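Local coordinates for secreted protein (Kutzneria albida DSM 43870, PDB 5M6Q) that probably acts as a microbial transglutaminase, cross-linking proteins by transferring the gamma-glutamyl group of glutamine side chains to amines, at residues Pro5-Asp10 / Thr182-His187; Trp16-Tyr21 / His190-Met195; Pro61-Ser66 / Phe173-Phe178; Asn81-Thr86 / Ala95-Asp100. One frame throughout, in Å; residues are numbered along the deposited sequence.

Contact 1: residues Pro5-Asp10 / Thr182-His187; sequences PPLAED and TNTWWH
Pro5 meets Thr182 through its backbone: the carbonyl carbon C of Pro5 lies 4.0 Å from Thr182 CG2, while Pro5 CB points away from 182-187, and the backbone O of Pro5 accepts hydrogen bonds from Arg14 and Gln199. The same methyl then serves Pro6, whose N is 3.7 Å from Thr182 CG2 and whose ring carbon CD packs on it from a direction roughly perpendicular to the threonine side chain. Thr182 can offer CG2 outward because this branch stands anti to its own carbonyl carbon (chi1 59°); the other branch, OG1, is occupied by a hydrogen bond to Thr184 OG1 at 2.8 Å. At Leu7 the partner changes: CG and CD1 of Leu7 both lie 3.9 Å from Thr184 CG2, the isobutyl group slanting across that methyl. Polar contact is indirect, since a water accepts from Leu7 N (2.8 Å) and donates to Thr182 O (3.3 Å), with no direct hydrogen bond between the segments. The N-terminal loop thus packs on a chain reversal between two antiparallel strands, where Asn183, with a positive phi of 61°, and Thr184 both face Asp179, the pattern of a G1 beta bulge.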
# COMPACT_ATOMS: atom_id res chain seq x y z
N PRO A 5 -13.86 4.39 14.11
CA PRO A 5 -14.00 3.22 14.97
C PRO A 5 -13.89 1.93 14.16
O PRO A 5 -13.99 1.95 12.93
CB PRO A 5 -15.41 3.38 15.56
CG PRO A 5 -16.14 4.20 14.57
CD PRO A 5 -15.12 5.14 13.98
N PRO A 6 -13.66 0.81 14.84
CA PRO A 6 -13.68 -0.48 14.14
C PRO A 6 -15.07 -0.81 13.57
O PRO A 6 -16.07 -0.14 13.86
CB PRO A 6 -13.28 -1.48 15.22
CG PRO A 6 -13.55 -0.80 16.52
CD PRO A 6 -13.31 0.67 16.27
N LEU A 7 -15.11 -1.83 12.74
CA LEU A 7 -16.36 -2.31 12.18
C LEU A 7 -17.15 -3.08 13.22
O LEU A 7 -16.56 -3.71 14.10
CB LEU A 7 -16.10 -3.21 10.98
CG LEU A 7 -15.42 -2.54 9.79
CD1 LEU A 7 -15.05 -3.58 8.75
CD2 LEU A 7 -16.36 -1.50 9.21
N ALA A 8 -18.46 -3.05 13.12
CA ALA A 8 -19.29 -3.94 13.92
C ALA A 8 -18.93 -5.39 13.62
O ALA A 8 -18.37 -5.70 12.56
CB ALA A 8 -20.76 -3.69 13.65
N GLU A 9 -19.23 -6.29 14.56
CA GLU A 9 -18.85 -7.69 14.41
C GLU A 9 -19.52 -8.36 13.22
O GLU A 9 -18.98 -9.29 12.63
CB GLU A 9 -19.18 -8.46 15.70
CG GLU A 9 -18.25 -8.12 16.87
CD GLU A 9 -18.61 -8.85 18.16
OE1 GLU A 9 -19.77 -9.29 18.30
OE2 GLU A 9 -17.72 -8.98 19.04
N ASP A 10 -20.70 -7.89 12.83
CA ASP A 10 -21.39 -8.47 11.69
C ASP A 10 -21.28 -7.63 10.41
O ASP A 10 -22.14 -7.70 9.53
CB ASP A 10 -22.87 -8.66 12.03
CG ASP A 10 -23.56 -7.35 12.30
OD1 ASP A 10 -22.90 -6.44 12.86
OD2 ASP A 10 -24.76 -7.22 11.96
N THR A 182 -7.39 -0.34 13.70
CA THR A 182 -8.66 -1.06 13.73
C THR A 182 -8.64 -2.34 12.92
O THR A 182 -9.64 -3.04 12.86
CB THR A 182 -9.82 -0.20 13.20
OG1 THR A 182 -9.56 0.21 11.85
CG2 THR A 182 -10.04 1.01 14.08
N ASN A 183 -7.51 -2.64 12.29
CA ASN A 183 -7.40 -3.84 11.46
C ASN A 183 -8.40 -3.79 10.30
O ASN A 183 -9.06 -4.78 10.00
CB ASN A 183 -7.62 -5.11 12.29
CG ASN A 183 -7.13 -6.34 11.59
OD1 ASN A 183 -6.07 -6.33 10.96
ND2 ASN A 183 -7.90 -7.43 11.68
N THR A 184 -8.51 -2.63 9.65
CA THR A 184 -9.36 -2.50 8.46
C THR A 184 -8.55 -2.00 7.28
O THR A 184 -7.43 -1.52 7.43
CB THR A 184 -10.54 -1.55 8.68
OG1 THR A 184 -10.07 -0.28 9.15
CG2 THR A 184 -11.52 -2.14 9.71
N TRP A 185 -9.16 -2.10 6.11
CA TRP A 185 -8.52 -1.80 4.85
C TRP A 185 -9.32 -0.71 4.15
O TRP A 185 -10.51 -0.87 3.91
CB TRP A 185 -8.41 -3.08 4.02
CG TRP A 185 -7.46 -4.01 4.69
CD1 TRP A 185 -7.73 -4.83 5.75
CD2 TRP A 185 -6.05 -4.14 4.42
NE1 TRP A 185 -6.58 -5.49 6.14
CE2 TRP A 185 -5.54 -5.09 5.33
CE3 TRP A 185 -5.18 -3.57 3.49
CZ2 TRP A 185 -4.19 -5.48 5.34
CZ3 TRP A 185 -3.85 -3.95 3.49
CH2 TRP A 185 -3.37 -4.90 4.41
N TRP A 186 -8.65 0.41 3.88
CA TRP A 186 -9.32 1.58 3.33
C TRP A 186 -9.11 1.68 1.84
O TRP A 186 -7.98 1.72 1.36
CB TRP A 186 -8.80 2.84 4.02
CG TRP A 186 -9.22 2.89 5.45
CD1 TRP A 186 -8.66 2.21 6.49
CD2 TRP A 186 -10.31 3.64 6.01
NE1 TRP A 186 -9.33 2.50 7.66
CE2 TRP A 186 -10.35 3.38 7.39
CE3 TRP A 186 -11.27 4.51 5.46
CZ2 TRP A 186 -11.29 3.95 8.25
CZ3 TRP A 186 -12.20 5.09 6.31
CH2 TRP A 186 -12.20 4.81 7.69
N HIS A 187 -10.21 1.70 1.10
CA HIS A 187 -10.12 1.79 -0.34
C HIS A 187 -11.27 2.64 -0.84
O HIS A 187 -11.84 3.41 -0.09
CB HIS A 187 -10.08 0.39 -1.00
CG HIS A 187 -11.18 -0.54 -0.59
ND1 HIS A 187 -11.89 -1.29 -1.51
CD2 HIS A 187 -11.64 -0.91 0.62
CE1 HIS A 187 -12.77 -2.04 -0.88
NE2 HIS A 187 -12.64 -1.84 0.42
O HOH W 1 -12.86 -3.54 12.64

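Contact 2: residues Trp16-Tyr21 / His190-Met195; sequences WRVEDY and HEEPRM
Val18 and Glu192 approach from opposite directions, and Met195 meets the same valine methyl. The branch that does most of the touching is Val18 CG2, which lies 3.4 Å from Met195 O. Glu192 OE2 is 3.7 Å from Val18 CG2, and Met195 CG is 3.8 Å from the same Val18 CG2. One methyl therefore meets a backbone carbonyl, a carboxylate oxygen and a methylene. The Met195 chain runs fully extended, its CG anti to the backbone N (chi1 170°), which lays CB and CG alongside the valine; the Met195 side chain also touches Leu41 and Val48. Glu192 instead bends at its second torsion (chi2 -72°); the fold brings OE2 to the valine and leaves OE1 to accept from Met195 N at 3.2 Å, a fairly straight bond that reaches the oxygen from above the carboxylate plane. This internal bond spans the turn containing the cis peptide before Pro193. Helix 18-28 starts at Val18, and a water links Val18 N (2.9 Å) to Met195 O (2.8 Å). From the N-cap position Arg17 forms salt bridges with Glu19 and Asp20 of the first turn. Leu41 of helix 35-41 also touches Val18, joining a third element to the site. The chemistry is mixed: apolar contact concentrates on a single methyl, and the one polar link across the segments here runs through water, which supplies an acceptor to a first-turn amide; the nearby carboxylate of Glu192 may be mildly stabilised by the positive end of the helix dipole.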
# COMPACT_ATOMS: atom_id res chain seq x y z
N TRP A 16 -18.11 5.53 3.32
CA TRP A 16 -17.84 6.90 3.73
C TRP A 16 -18.07 7.88 2.59
O TRP A 16 -17.55 7.68 1.50
CB TRP A 16 -16.39 7.03 4.20
CG TRP A 16 -16.11 6.31 5.48
CD1 TRP A 16 -15.94 4.98 5.65
CD2 TRP A 16 -15.94 6.91 6.76
NE1 TRP A 16 -15.66 4.70 6.96
CE2 TRP A 16 -15.67 5.87 7.67
CE3 TRP A 16 -16.00 8.23 7.24
CZ2 TRP A 16 -15.47 6.09 9.02
CZ3 TRP A 16 -15.79 8.45 8.58
CH2 TRP A 16 -15.52 7.39 9.46
N ARG A 17 -18.87 8.92 2.84
CA ARG A 17 -18.83 10.08 1.96
C ARG A 17 -17.41 10.59 2.01
O ARG A 17 -16.80 10.60 3.07
CB ARG A 17 -19.77 11.20 2.42
CG ARG A 17 -21.22 10.91 2.31
CD ARG A 17 -22.01 11.86 3.18
NE ARG A 17 -22.16 13.18 2.60
CZ ARG A 17 -21.79 14.32 3.18
NH1 ARG A 17 -21.21 14.33 4.37
NH2 ARG A 17 -22.01 15.46 2.56
N VAL A 18 -16.90 11.03 0.87
CA VAL A 18 -15.56 11.59 0.85
C VAL A 18 -15.44 12.71 1.86
O VAL A 18 -14.51 12.71 2.67
CB VAL A 18 -15.17 12.07 -0.55
CG1 VAL A 18 -13.82 12.76 -0.51
CG2 VAL A 18 -15.14 10.88 -1.53
N GLU A 19 -16.40 13.64 1.86
CA GLU A 19 -16.39 14.75 2.82
C GLU A 19 -16.29 14.25 4.27
O GLU A 19 -15.61 14.85 5.08
CB GLU A 19 -17.63 15.64 2.67
CG GLU A 19 -17.53 16.98 3.43
CD GLU A 19 -18.85 17.75 3.56
OE1 GLU A 19 -19.91 17.26 3.08
OE2 GLU A 19 -18.84 18.86 4.15
N ASP A 20 -16.97 13.16 4.59
CA ASP A 20 -16.92 12.67 5.97
C ASP A 20 -15.57 12.00 6.26
O ASP A 20 -15.05 12.09 7.36
CB ASP A 20 -18.07 11.70 6.25
CG ASP A 20 -19.43 12.39 6.25
OD1 ASP A 20 -19.51 13.60 6.56
OD2 ASP A 20 -20.43 11.71 5.96
N TYR A 21 -15.01 11.31 5.28
CA TYR A 21 -13.69 10.72 5.43
C TYR A 21 -12.62 11.80 5.65
O TYR A 21 -11.73 11.65 6.49
CB TYR A 21 -13.33 9.87 4.21
CG TYR A 21 -11.93 9.33 4.27
CD1 TYR A 21 -11.58 8.36 5.20
CD2 TYR A 21 -10.95 9.82 3.42
CE1 TYR A 21 -10.28 7.87 5.26
CE2 TYR A 21 -9.67 9.34 3.47
CZ TYR A 21 -9.34 8.37 4.38
OH TYR A 21 -8.04 7.92 4.42
N HIS A 190 -13.83 4.41 -7.20
CA HIS A 190 -13.19 4.96 -8.39
C HIS A 190 -12.92 6.43 -8.14
O HIS A 190 -13.27 6.97 -7.08
CB HIS A 190 -14.06 4.74 -9.65
CG HIS A 190 -15.48 5.23 -9.51
ND1 HIS A 190 -15.79 6.57 -9.39
CD2 HIS A 190 -16.65 4.56 -9.46
CE1 HIS A 190 -17.10 6.70 -9.27
NE2 HIS A 190 -17.65 5.50 -9.31
N GLU A 191 -12.30 7.09 -9.11
CA GLU A 191 -12.01 8.51 -9.02
C GLU A 191 -13.27 9.38 -9.00
O GLU A 191 -14.34 8.95 -9.43
CB GLU A 191 -11.11 8.94 -10.18
CG GLU A 191 -11.75 8.79 -11.57
CD GLU A 191 -11.95 7.33 -12.01
OE1 GLU A 191 -11.40 6.40 -11.35
OE2 GLU A 191 -12.67 7.12 -13.01
N GLU A 192 -13.13 10.61 -8.49
CA GLU A 192 -14.20 11.60 -8.57
C GLU A 192 -14.63 11.83 -10.01
O GLU A 192 -13.83 11.66 -10.93
CB GLU A 192 -13.75 12.92 -7.93
CG GLU A 192 -13.58 12.88 -6.41
CD GLU A 192 -14.91 12.80 -5.65
OE1 GLU A 192 -15.93 12.36 -6.23
OE2 GLU A 192 -14.93 13.19 -4.46
N PRO A 193 -15.91 12.18 -10.23
CA PRO A 193 -16.95 12.33 -9.20
C PRO A 193 -17.57 11.00 -8.71
O PRO A 193 -17.23 9.94 -9.23
CB PRO A 193 -18.01 13.19 -9.91
CG PRO A 193 -17.85 12.87 -11.36
CD PRO A 193 -16.39 12.54 -11.58
N ARG A 194 -18.45 11.10 -7.72
CA ARG A 194 -19.15 9.98 -7.08
C ARG A 194 -18.22 8.93 -6.48
O ARG A 194 -18.56 7.75 -6.38
CB ARG A 194 -20.12 9.33 -8.06
CG ARG A 194 -21.27 10.28 -8.40
CD ARG A 194 -22.03 9.77 -9.56
NE ARG A 194 -23.13 10.65 -9.90
CZ ARG A 194 -24.00 10.38 -10.87
NH1 ARG A 194 -23.89 9.26 -11.55
NH2 ARG A 194 -24.98 11.23 -11.13
N MET A 195 -17.03 9.36 -6.10
CA MET A 195 -16.13 8.52 -5.33
C MET A 195 -16.75 8.24 -3.97
O MET A 195 -17.34 9.13 -3.36
CB MET A 195 -14.78 9.19 -5.18
CG MET A 195 -13.84 8.51 -4.21
SD MET A 195 -12.21 9.30 -4.27
CE MET A 195 -11.37 8.49 -2.88
O HOH W 2 -18.78 10.24 -1.24

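Contact 3: residues Pro61-Ser66 / Phe173-Phe178; sequences PPLNLS and FDYGWF
Tyr175 CG stands anti to its own carbonyl carbon (chi1 -75°) and the ring plane stands nearly perpendicular to the plane of CA, CB and CG (chi2 81°), which carries it off strand 174-179 to meet Pro61. The strand belongs to the antiparallel sheet at the heart of this microbial transglutaminase fold, and the loop 61-66 leads from helix 47-53 to the outermost strand 66-67 of the same sheet. Side chains arrive from opposite directions: Pro61 CG lies 3.8 Å from Tyr175 CE2, with Pro61 CB a little farther from the same atom, in an oblique approach to the ring. On the ring's other long side, Tyr175 CE1 projects over one face of Phe173, 3.4 Å above its plane and displaced toward the rim, while Phe173 CD1 lies in the Tyr175 plane at its edge. Thr49 of helix 47-53 touches both Pro61 and Tyr175, so the ring is held among loop, helix and strand. Leu63 contributes more loosely, its CD2 being 4.4 Å from Tyr175 OH. The loop has its own internal brace, Ser66 OG donating to Leu63 O at 2.8 Å from 38° out of the carbonyl plane. At its polar tip the tyrosine is not left to apolar neighbours: Lys129 from strand 122-131 hydrogen-bonds to the hydroxyl, and so does a water that in turn donates to Pro61 O at 2.8 Å. The short step of this bridge is the 2.6 Å separation between the water and Tyr175 OH.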
# COMPACT_ATOMS: atom_id res chain seq x y z
N PRO A 61 1.77 4.88 -5.43
CA PRO A 61 2.36 4.14 -4.31
C PRO A 61 3.46 3.21 -4.82
O PRO A 61 3.24 2.47 -5.77
CB PRO A 61 1.17 3.36 -3.72
CG PRO A 61 -0.04 4.07 -4.22
CD PRO A 61 0.33 4.59 -5.58
N PRO A 62 4.63 3.24 -4.19
CA PRO A 62 5.76 2.45 -4.71
C PRO A 62 5.58 0.96 -4.47
O PRO A 62 5.12 0.57 -3.40
CB PRO A 62 6.95 2.99 -3.92
CG PRO A 62 6.35 3.40 -2.60
CD PRO A 62 4.93 3.84 -2.88
N LEU A 63 5.96 0.14 -5.45
CA LEU A 63 5.67 -1.29 -5.39
C LEU A 63 6.92 -2.12 -5.14
O LEU A 63 6.89 -3.34 -5.24
CB LEU A 63 4.99 -1.74 -6.68
CG LEU A 63 3.69 -0.98 -6.97
CD1 LEU A 63 3.03 -1.44 -8.28
CD2 LEU A 63 2.70 -1.14 -5.82
N ASN A 64 8.00 -1.42 -4.77
CA ASN A 64 9.34 -2.01 -4.58
C ASN A 64 9.36 -3.23 -3.67
O ASN A 64 10.10 -4.18 -3.90
CB ASN A 64 10.29 -0.97 -3.96
CG ASN A 64 10.33 0.33 -4.72
OD1 ASN A 64 10.17 1.41 -4.14
ND2 ASN A 64 10.56 0.24 -6.02
N LEU A 65 8.60 -3.15 -2.59
CA LEU A 65 8.62 -4.14 -1.53
C LEU A 65 7.25 -4.76 -1.42
O LEU A 65 6.48 -4.43 -0.50
CB LEU A 65 9.04 -3.51 -0.19
CG LEU A 65 10.43 -2.88 -0.05
CD1 LEU A 65 10.60 -2.36 1.38
CD2 LEU A 65 11.58 -3.85 -0.42
N SER A 66 6.95 -5.66 -2.35
CA SER A 66 5.63 -6.29 -2.45
C SER A 66 5.73 -7.78 -2.14
O SER A 66 6.65 -8.44 -2.60
CB SER A 66 5.02 -6.11 -3.85
OG SER A 66 4.73 -4.75 -4.10
N PHE A 173 -7.02 -1.69 -11.05
CA PHE A 173 -6.49 -2.11 -9.77
C PHE A 173 -7.41 -1.77 -8.61
O PHE A 173 -8.39 -1.05 -8.76
CB PHE A 173 -5.11 -1.46 -9.55
CG PHE A 173 -5.08 0.02 -9.83
CD1 PHE A 173 -5.86 0.90 -9.08
CD2 PHE A 173 -4.29 0.53 -10.84
CE1 PHE A 173 -5.83 2.27 -9.33
CE2 PHE A 173 -4.26 1.90 -11.10
CZ PHE A 173 -5.03 2.77 -10.34
N ASP A 174 -7.08 -2.30 -7.44
CA ASP A 174 -7.57 -1.74 -6.19
C ASP A 174 -6.36 -1.56 -5.28
O ASP A 174 -5.38 -2.32 -5.37
CB ASP A 174 -8.64 -2.63 -5.54
CG ASP A 174 -9.60 -1.84 -4.62
OD1 ASP A 174 -9.38 -0.63 -4.39
OD2 ASP A 174 -10.59 -2.43 -4.13
N TYR A 175 -6.41 -0.53 -4.46
CA TYR A 175 -5.44 -0.29 -3.40
C TYR A 175 -6.17 -0.22 -2.09
O TYR A 175 -7.18 0.47 -2.00
CB TYR A 175 -4.70 1.04 -3.60
CG TYR A 175 -3.68 0.99 -4.69
CD1 TYR A 175 -4.05 1.13 -6.02
CD2 TYR A 175 -2.34 0.78 -4.39
CE1 TYR A 175 -3.09 1.07 -7.04
CE2 TYR A 175 -1.38 0.72 -5.40
CZ TYR A 175 -1.76 0.87 -6.71
OH TYR A 175 -0.80 0.81 -7.70
N GLY A 176 -5.65 -0.90 -1.08
CA GLY A 176 -6.22 -0.85 0.25
C GLY A 176 -5.19 -0.46 1.29
O GLY A 176 -4.20 -1.16 1.48
N TRP A 177 -5.43 0.65 1.96
CA TRP A 177 -4.54 1.13 2.99
C TRP A 177 -4.78 0.37 4.28
O TRP A 177 -5.92 0.27 4.75
CB TRP A 177 -4.75 2.62 3.22
CG TRP A 177 -3.97 3.10 4.39
CD1 TRP A 177 -4.40 3.25 5.68
CD2 TRP A 177 -2.59 3.49 4.38
NE1 TRP A 177 -3.37 3.70 6.47
CE2 TRP A 177 -2.26 3.87 5.70
CE3 TRP A 177 -1.62 3.56 3.39
CZ2 TRP A 177 -0.99 4.32 6.04
CZ3 TRP A 177 -0.36 4.02 3.73
CH2 TRP A 177 -0.06 4.39 5.05
N PHE A 178 -3.71 -0.19 4.84
CA PHE A 178 -3.84 -0.97 6.07
C PHE A 178 -3.90 -0.09 7.30
O PHE A 178 -2.90 0.49 7.71
CB PHE A 178 -2.68 -1.96 6.21
CG PHE A 178 -2.90 -3.03 7.23
CD1 PHE A 178 -4.17 -3.23 7.80
CD2 PHE A 178 -1.86 -3.86 7.61
CE1 PHE A 178 -4.39 -4.24 8.74
CE2 PHE A 178 -2.06 -4.88 8.55
CZ PHE A 178 -3.33 -5.07 9.11
O HOH W 3 1.42 2.11 -7.82

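Contact 4: residues Asn81-Thr86 / Ala95-Asp100; sequences NKIVDT and AAVAKD
Ile83 O is gripped by two groups of Thr86: OG1 donates at 2.7 Å, lying in the carbonyl plane with a C=O...donor angle of 157°, and the backbone N of Thr86 donates to Ile83 O at 3.1 Å. This pair holds the turn from Ile83 to Thr86, while the side chain of the same isoleucine makes the contact with helix 90-99. Both of its branches meet the Ala96 methyl: CG2, anti to the backbone N, lies 3.7 Å from Ala96 CB, and CD1, at the end of the other branch, lies 3.8 Å from it. The extended outer arm (chi2 173°) carries CD1 past Ala96 to the next residue, where it sits 3.9 Å from Val97 N and 4.1 Å from Val97 CG2. Asp100 CB is a more distant neighbour at 4.5 Å from Ile83 CD1; OD1 of Asp100 accepts from the backbone N atoms of Ile102 and Leu103. Pro88 and Leu103 also touch Ile83. The nearest CA atoms of the two segments, of Ile83 and Ala96, are 6.8 Å apart, consistent with the small alanine side chain at this point. No hydrogen bond crosses the segments, so the helix pair is joined here by apolar contact, the polar bonds of these residues being made within a segment or to other parts of the chain.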
# COMPACT_ATOMS: atom_id res chain seq x y z
N ASN A 81 10.91 -0.54 10.48
CA ASN A 81 10.65 0.40 11.56
C ASN A 81 11.74 0.33 12.62
O ASN A 81 12.16 1.35 13.16
CB ASN A 81 9.28 0.14 12.20
CG ASN A 81 8.14 0.80 11.43
OD1 ASN A 81 8.35 1.75 10.68
ND2 ASN A 81 6.93 0.29 11.62
N LYS A 82 12.22 -0.87 12.91
CA LYS A 82 13.30 -1.04 13.88
C LYS A 82 14.57 -0.29 13.42
O LYS A 82 15.22 0.39 14.22
CB LYS A 82 13.57 -2.52 14.10
CG LYS A 82 14.55 -2.85 15.20
CD LYS A 82 14.57 -4.36 15.46
CE LYS A 82 15.45 -4.76 16.64
NZ LYS A 82 16.89 -4.80 16.28
N ILE A 83 14.91 -0.38 12.14
CA ILE A 83 16.08 0.34 11.63
C ILE A 83 15.88 1.86 11.60
O ILE A 83 16.76 2.59 12.06
CB ILE A 83 16.48 -0.17 10.26
CG1 ILE A 83 17.03 -1.59 10.37
CG2 ILE A 83 17.53 0.79 9.65
CD1 ILE A 83 17.31 -2.26 9.03
N VAL A 84 14.77 2.37 11.06
CA VAL A 84 14.62 3.82 11.01
C VAL A 84 14.38 4.41 12.41
O VAL A 84 14.50 5.62 12.60
CB VAL A 84 13.49 4.27 10.04
CG1 VAL A 84 13.79 3.76 8.63
CG2 VAL A 84 12.11 3.84 10.55
N ASP A 85 14.07 3.58 13.39
CA ASP A 85 13.94 4.09 14.76
C ASP A 85 15.30 4.47 15.38
O ASP A 85 15.34 5.10 16.44
CB ASP A 85 13.24 3.07 15.66
CG ASP A 85 11.76 3.36 15.80
OD1 ASP A 85 11.38 4.55 15.71
OD2 ASP A 85 10.97 2.39 15.99
N THR A 86 16.39 4.08 14.73
CA THR A 86 17.72 4.50 15.18
C THR A 86 18.19 5.79 14.49
O THR A 86 19.33 6.20 14.65
CB THR A 86 18.77 3.41 14.95
OG1 THR A 86 18.96 3.24 13.54
CG2 THR A 86 18.32 2.09 15.55
N ALA A 95 23.71 -0.03 5.30
CA ALA A 95 24.50 -0.97 6.09
C ALA A 95 23.62 -1.81 7.02
O ALA A 95 23.84 -3.01 7.16
CB ALA A 95 25.57 -0.23 6.87
N ALA A 96 22.62 -1.19 7.63
CA ALA A 96 21.75 -1.89 8.58
C ALA A 96 20.90 -2.94 7.86
O ALA A 96 20.71 -4.06 8.34
CB ALA A 96 20.86 -0.90 9.31
N VAL A 97 20.40 -2.55 6.70
CA VAL A 97 19.60 -3.43 5.88
C VAL A 97 20.41 -4.68 5.52
O VAL A 97 19.87 -5.80 5.56
CB VAL A 97 19.09 -2.68 4.63
CG1 VAL A 97 18.76 -3.65 3.50
CG2 VAL A 97 17.88 -1.83 5.02
N ALA A 98 21.69 -4.50 5.20
CA ALA A 98 22.58 -5.61 4.83
C ALA A 98 22.81 -6.63 5.96
O ALA A 98 23.11 -7.80 5.69
CB ALA A 98 23.93 -5.07 4.35
N LYS A 99 22.68 -6.20 7.21
CA LYS A 99 22.90 -7.11 8.34
C LYS A 99 21.62 -7.77 8.84
O LYS A 99 21.67 -8.77 9.56
CB LYS A 99 23.54 -6.36 9.51
CG LYS A 99 24.88 -5.75 9.20
CD LYS A 99 25.32 -4.88 10.38
CE LYS A 99 26.48 -3.99 10.00
NZ LYS A 99 26.85 -3.07 11.12
N ASP A 100 20.47 -7.19 8.49
CA ASP A 100 19.19 -7.70 8.99
C ASP A 100 18.80 -9.03 8.35
O ASP A 100 18.69 -9.13 7.12
CB ASP A 100 18.09 -6.67 8.76
CG ASP A 100 16.78 -7.08 9.39
OD1 ASP A 100 16.00 -7.82 8.75
OD2 ASP A 100 16.54 -6.65 10.53

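Contacts 1, 2 and 3 all reach the antiparallel sheet, whereas contact 4 joins helices 70-84 and 90-99 near the periphery. The centre of contact 3 lies about 3 Å from the centre of the chain, and the contact lies on strand 174-179, which neighbours strand 184-188 of contact 1; Trp186 O and Trp177 N probably bond across them. Contacts 1 and 2, centres about 18 Å apart, touch where Trp186 packs on Trp16 and Tyr21. Their segments alternate along the chain, so the N-terminal portion twice meets the C-terminal part. Contact 3 spans residues between those ends and itself encloses contact 4, whose centre is about 38 Å from that of contact 2 across the molecule.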